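Local coordinates for protein SVS_variant_AS1 (Streptomyces sp. CWA1, PDB 6TJA) that probably cyclises the linear diterpene precursor geranylgeranyl diphosphate to spiroviolene with loss of diphosphate, as an engineered ancestral class I terpene cyclase, at residues A161-N166 against L179-L184; H171-D176 against T242-Y247. All coordinates share one frame; numbering follows the deposited sequence.

Contact 1 (A161-N166 against L179-L184)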
loop_
_atom_site.group_PDB
_atom_site.type_symbol
_atom_site.label_atom_id
_atom_site.label_comp_id
_atom_site.label_asym_id
_atom_site.label_seq_id
_atom_site.Cartn_x
_atom_site.Cartn_y
_atom_site.Cartn_z
ATOM N N ALA A 161 -6.303 7.171 -7.460
ATOM C CA ALA A 161 -6.942 6.238 -8.411
ATOM C C ALA A 161 -8.451 6.226 -8.172
ATOM O O ALA A 161 -9.182 6.316 -9.150
ATOM C CB ALA A 161 -6.344 4.844 -8.273
ATOM N N TRP A 162 -8.882 6.142 -6.912
ATOM C CA TRP A 162 -10.301 6.251 -6.472
ATOM C C TRP A 162 -10.887 7.594 -6.926
ATOM O O TRP A 162 -11.954 7.616 -7.578
ATOM C CB TRP A 162 -10.342 6.113 -4.953
ATOM C CG TRP A 162 -11.681 5.997 -4.289
ATOM C CD1 TRP A 162 -12.927 6.216 -4.795
ATOM C CD2 TRP A 162 -11.862 5.676 -2.900
ATOM N NE1 TRP A 162 -13.876 5.992 -3.835
ATOM C CE2 TRP A 162 -13.251 5.650 -2.665
ATOM C CE3 TRP A 162 -10.982 5.339 -1.864
ATOM C CZ2 TRP A 162 -13.774 5.338 -1.412
ATOM C CZ3 TRP A 162 -11.502 5.033 -0.628
ATOM C CH2 TRP A 162 -12.882 5.018 -0.412
ATOM N N GLN A 163 -10.206 8.681 -6.589
ATOM C CA GLN A 163 -10.641 10.043 -6.971
ATOM C C GLN A 163 -10.854 10.144 -8.490
ATOM O O GLN A 163 -11.950 10.566 -8.896
ATOM C CB GLN A 163 -9.636 11.069 -6.475
ATOM C CG GLN A 163 -10.276 12.420 -6.240
ATOM C CD GLN A 163 -9.274 13.527 -6.435
ATOM O OE1 GLN A 163 -8.397 13.757 -5.590
ATOM N NE2 GLN A 163 -9.407 14.199 -7.571
ATOM N N ILE A 164 -9.845 9.814 -9.290
ATOM C CA ILE A 164 -9.874 9.854 -10.784
ATOM C C ILE A 164 -11.024 8.975 -11.325
ATOM O O ILE A 164 -11.665 9.371 -12.329
ATOM C CB ILE A 164 -8.497 9.418 -11.330
ATOM C CG1 ILE A 164 -7.437 10.489 -11.073
ATOM C CG2 ILE A 164 -8.575 9.058 -12.796
ATOM C CD1 ILE A 164 -6.037 10.057 -11.483
ATOM N N GLY A 165 -11.248 7.804 -10.711
ATOM C CA GLY A 165 -12.376 6.909 -11.008
ATOM C C GLY A 165 -13.692 7.647 -10.824
ATOM O O GLY A 165 -14.551 7.566 -11.751
ATOM N N ASN A 166 -13.846 8.350 -9.693
ATOM C CA ASN A 166 -15.068 9.145 -9.378
ATOM C C ASN A 166 -15.273 10.223 -10.455
ATOM O O ASN A 166 -16.418 10.355 -10.960
ATOM C CB ASN A 166 -15.001 9.779 -7.989
ATOM C CG ASN A 166 -15.187 8.789 -6.859
ATOM O OD1 ASN A 166 -15.491 7.626 -7.103
ATOM N ND2 ASN A 166 -14.991 9.241 -5.625
ATOM N N LEU A 179 -14.290 11.030 2.878
ATOM C CA LEU A 179 -13.296 11.120 3.982
ATOM C C LEU A 179 -12.328 9.943 3.854
ATOM O O LEU A 179 -11.104 10.169 3.952
ATOM C CB LEU A 179 -14.014 11.120 5.328
ATOM C CG LEU A 179 -14.896 12.337 5.582
ATOM C CD1 LEU A 179 -15.584 12.211 6.923
ATOM C CD2 LEU A 179 -14.094 13.633 5.514
ATOM N N ALA A 180 -12.839 8.744 3.568
ATOM C CA ALA A 180 -11.970 7.565 3.325
ATOM C C ALA A 180 -11.010 7.866 2.165
ATOM O O ALA A 180 -9.804 7.607 2.291
ATOM C CB ALA A 180 -12.802 6.331 3.067
ATOM N N MET A 181 -11.526 8.417 1.068
ATOM C CA MET A 181 -10.769 8.627 -0.184
ATOM C C MET A 181 -9.703 9.709 0.048
ATOM O O MET A 181 -8.523 9.512 -0.295
ATOM C CB MET A 181 -11.723 9.081 -1.291
ATOM C CG MET A 181 -11.057 9.347 -2.581
ATOM S SD MET A 181 -12.107 10.133 -3.798
ATOM C CE MET A 181 -12.196 11.797 -3.162
ATOM N N ARG A 182 -10.128 10.816 0.616
ATOM C CA ARG A 182 -9.341 12.046 0.780
ATOM C C ARG A 182 -8.256 11.830 1.842
ATOM O O ARG A 182 -7.198 12.463 1.756
ATOM C CB ARG A 182 -10.344 13.152 1.099
ATOM C CG ARG A 182 -9.750 14.543 1.146
ATOM C CD ARG A 182 -9.289 14.998 -0.223
ATOM N NE ARG A 182 -8.804 16.360 -0.074
ATOM C CZ ARG A 182 -7.850 16.898 -0.809
ATOM N NH1 ARG A 182 -7.246 16.190 -1.746
ATOM N NH2 ARG A 182 -7.487 18.140 -0.567
ATOM N N LEU A 183 -8.507 10.958 2.807
ATOM C CA LEU A 183 -7.492 10.523 3.786
ATOM C C LEU A 183 -6.261 10.083 2.991
ATOM O O LEU A 183 -5.155 10.353 3.417
ATOM C CB LEU A 183 -8.109 9.387 4.594
ATOM C CG LEU A 183 -7.370 8.855 5.825
ATOM C CD1 LEU A 183 -7.145 9.928 6.894
ATOM C CD2 LEU A 183 -8.205 7.713 6.405
ATOM N N LEU A 184 -6.479 9.474 1.836
ATOM C CA LEU A 184 -5.404 8.936 0.977
ATOM C C LEU A 184 -4.963 9.956 -0.085
ATOM O O LEU A 184 -3.743 10.120 -0.263
ATOM C CB LEU A 184 -5.950 7.646 0.364
ATOM C CG LEU A 184 -6.268 6.520 1.348
ATOM C CD1 LEU A 184 -6.607 5.246 0.587
ATOM C CD2 LEU A 184 -5.081 6.269 2.297
#
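A Met-aromatic contact, with Met181 laid over one face of the Trp162 indole, joins helix 143-169 to helix 175-185 in the all-helical terpene synthase fold. The local axes approach to 9.7 Å with their directions 127° apart. CB of Met181 stands 3.8 Å from the centroid of the six-membered ring of Trp162, close enough to the ring normal for a CH-pi contact. Farther along the side chain, SD of Met181 lies 4.3 Å from the centroid of the five-membered ring of Trp162, 17° off the normal, so the thioether follows the long direction of the indole. CG of Met181 is anti to its own N (chi1 179°), which carries the chain out from its helix across the ring. The bend at chi3 then brings CE of Met181 to 3.7 Å from CG of Gln163, while SD of Met181 also lies 3.5 Å from ND2 of Asn166. ND2 has a hydrogen bond to Gln244. At the outer end of the indole, CB of Ala180 meets CH2 of Trp162 obliquely at 3.7 Å. With an alanine in place of Trp162, Met181 would probably lose the face that supports it, leaving a gap between the helices and a thioether freer to turn. Around this pair, Gly108 of the second subunit packs on Trp162, Asp229 of helix 211-231 forms a salt bridge with Arg182, and Phe103 of helix 100-115 touches Ala161 and Ile164.

Contact 2 (H171-D176 against T242-Y247)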
loop_
_atom_site.group_PDB
_atom_site.type_symbol
_atom_site.label_atom_id
_atom_site.label_comp_id
_atom_site.label_asym_id
_atom_site.label_seq_id
_atom_site.Cartn_x
_atom_site.Cartn_y
_atom_site.Cartn_z
ATOM N N HIS A 171 -19.163 10.906 -10.510
ATOM C CA HIS A 171 -19.733 10.433 -9.225
ATOM C C HIS A 171 -19.214 11.297 -8.075
ATOM O O HIS A 171 -17.983 11.374 -7.873
ATOM C CB HIS A 171 -19.416 8.964 -8.994
ATOM C CG HIS A 171 -19.832 8.474 -7.651
ATOM N ND1 HIS A 171 -21.130 8.095 -7.375
ATOM C CD2 HIS A 171 -19.115 8.273 -6.518
ATOM C CE1 HIS A 171 -21.196 7.683 -6.122
ATOM N NE2 HIS A 171 -19.962 7.794 -5.570
ATOM N N MET A 172 -20.136 11.868 -7.313
ATOM C CA MET A 172 -19.839 12.669 -6.111
ATOM C C MET A 172 -19.971 11.742 -4.898
ATOM O O MET A 172 -21.072 11.360 -4.520
ATOM C CB MET A 172 -20.776 13.882 -6.016
ATOM C CG MET A 172 -20.460 14.817 -4.841
ATOM S SD MET A 172 -18.756 15.488 -4.877
ATOM C CE MET A 172 -18.859 16.467 -6.373
ATOM N N PRO A 173 -18.850 11.353 -4.237
ATOM C CA PRO A 173 -18.919 10.389 -3.140
ATOM C C PRO A 173 -19.738 11.013 -2.002
ATOM O O PRO A 173 -19.782 12.239 -1.914
ATOM C CB PRO A 173 -17.452 10.155 -2.768
ATOM C CG PRO A 173 -16.700 11.359 -3.255
ATOM C CD PRO A 173 -17.482 11.857 -4.463
ATOM N N GLY A 174 -20.431 10.183 -1.223
ATOM C CA GLY A 174 -21.025 10.583 0.062
ATOM C C GLY A 174 -19.938 10.946 1.074
ATOM O O GLY A 174 -18.717 10.846 0.742
ATOM N N LEU A 175 -20.333 11.395 2.261
ATOM C CA LEU A 175 -19.368 11.829 3.293
ATOM C C LEU A 175 -18.397 10.691 3.644
ATOM O O LEU A 175 -17.175 10.939 3.738
ATOM C CB LEU A 175 -20.128 12.266 4.541
ATOM C CG LEU A 175 -19.201 12.743 5.646
ATOM C CD1 LEU A 175 -18.337 13.877 5.111
ATOM C CD2 LEU A 175 -20.014 13.172 6.870
ATOM N N ASP A 176 -18.912 9.493 3.868
ATOM C CA ASP A 176 -18.101 8.342 4.342
ATOM C C ASP A 176 -17.000 8.018 3.327
ATOM O O ASP A 176 -15.834 7.922 3.768
ATOM C CB ASP A 176 -18.928 7.085 4.652
ATOM C CG ASP A 176 -18.153 6.100 5.523
ATOM O OD1 ASP A 176 -17.684 6.493 6.598
ATOM O OD2 ASP A 176 -18.039 4.957 5.143
ATOM N N THR A 242 -19.095 19.937 -8.709
ATOM C CA THR A 242 -18.380 19.101 -9.725
ATOM C C THR A 242 -17.063 18.537 -9.155
ATOM O O THR A 242 -16.822 17.321 -9.306
ATOM C CB THR A 242 -18.072 19.908 -10.997
ATOM O OG1 THR A 242 -19.313 20.233 -11.627
ATOM C CG2 THR A 242 -17.183 19.166 -11.976
ATOM N N ASP A 243 -16.213 19.409 -8.596
ATOM C CA ASP A 243 -14.910 19.056 -7.977
ATOM C C ASP A 243 -15.183 18.235 -6.701
ATOM O O ASP A 243 -16.149 18.528 -5.972
ATOM C CB ASP A 243 -14.065 20.315 -7.749
ATOM C CG ASP A 243 -12.673 20.057 -7.180
ATOM O OD1 ASP A 243 -12.414 20.491 -6.022
ATOM O OD2 ASP A 243 -11.846 19.432 -7.893
ATOM N N GLN A 244 -14.401 17.189 -6.457
ATOM C CA GLN A 244 -14.586 16.339 -5.251
ATOM C C GLN A 244 -13.841 17.033 -4.105
ATOM O O GLN A 244 -12.621 16.989 -4.108
ATOM C CB GLN A 244 -14.098 14.913 -5.492
ATOM C CG GLN A 244 -14.927 14.136 -6.506
ATOM C CD GLN A 244 -14.252 12.805 -6.726
ATOM O OE1 GLN A 244 -14.259 11.941 -5.854
ATOM N NE2 GLN A 244 -13.560 12.673 -7.841
ATOM N N ASN A 245 -14.565 17.750 -3.254
ATOM C CA ASN A 245 -14.024 18.411 -2.039
ATOM C C ASN A 245 -15.158 18.345 -1.014
ATOM O O ASN A 245 -16.297 18.041 -1.421
ATOM C CB ASN A 245 -13.501 19.825 -2.333
ATOM C CG ASN A 245 -14.579 20.758 -2.857
ATOM O OD1 ASN A 245 -15.533 21.076 -2.152
ATOM N ND2 ASN A 245 -14.464 21.175 -4.103
ATOM N N ILE A 246 -14.876 18.619 0.251
ATOM C CA ILE A 246 -15.863 18.463 1.364
ATOM C C ILE A 246 -17.110 19.303 1.069
ATOM O O ILE A 246 -18.257 18.827 1.319
ATOM C CB ILE A 246 -15.214 18.824 2.714
ATOM C CG1 ILE A 246 -16.158 18.500 3.871
ATOM C CG2 ILE A 246 -14.734 20.273 2.741
ATOM C CD1 ILE A 246 -16.552 17.038 3.947
ATOM N N TYR A 247 -16.901 20.493 0.515
ATOM C CA TYR A 247 -17.988 21.468 0.234
ATOM C C TYR A 247 -18.945 20.886 -0.811
ATOM O O TYR A 247 -20.136 20.819 -0.512
ATOM C CB TYR A 247 -17.399 22.826 -0.138
ATOM C CG TYR A 247 -16.392 23.299 0.873
ATOM C CD1 TYR A 247 -16.768 23.657 2.154
ATOM C CD2 TYR A 247 -15.050 23.268 0.587
ATOM C CE1 TYR A 247 -15.833 24.082 3.081
ATOM C CE2 TYR A 247 -14.106 23.656 1.507
ATOM C CZ TYR A 247 -14.493 24.088 2.749
ATOM O OH TYR A 247 -13.522 24.433 3.653
#
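Met172 puts its terminal methyl against the backbone carbonyls of the opposing loop, CE of Met172 lying 3.4 Å from O of Asp243 and 3.7 Å from O of Thr242, a residue that is itself poorly ordered. CB of Met172 points neither at nor away from 242-247, and bends at chi2 and chi3 carry CE across. Next along, the extended side chain of Gln244 crosses Pro173 at about a right angle. OE1 of Gln244 rests 3.5 Å from CD and 3.6 Å from CG of Pro173, a packing contact beside a satisfied oxygen: OE1 accepts a hydrogen bond from ND2 of Asn166, while NE2 of Gln244 donates to O of Gln163. At the other end Leu175 and Ile246 lie side by side and point the same way, CD1 to CD1 at 3.8 Å. Each belongs to the first turn of a helix: Gly174 and Asn245 occupy the two N-cap positions, and the end-to-end directions of 171-175 and 242-246 are 15° apart. OD1 of Asn245 accepts a bond from N of Ser248, and ND2 of Asn245 donates to OD1 of Asp243 over 2.9 Å, nearly straight at 167° and in the amide plane; the two bonds hold the amide from both of its ends. His253 donates to O of Met172, and Asp229 accepts from N of Ile246. Since no hydrogen bond spans 171-176 and 242-247, their adhesion is van der Waals packing, and the polar groups named here bond within their own loop or to neighbouring helices.

How the contacts relate
From the N terminus the four segments come in the order 161-166, 171-176, 179-184 and 242-247, so the two contacts interlock rather than nest. Contact 1 closes a short loop: the end of helix 143-169, the turn after it and the start of helix 175-185. Contact 2 starts inside that loop and closes 65 intervening residues, among them helix 211-231 and the unmodelled 234-241. Their centres lie 9 Å apart, joined chiefly by ND2 of Asn166 to OE1 of Gln244 at 2.8 Å, probably a hydrogen bond. O of Asn166 probably also bonds N of His171, and CE of Met181 packs 3.4 Å from OE1 of Gln244. Together they tie helices 143-169, 175-185 and 246-254.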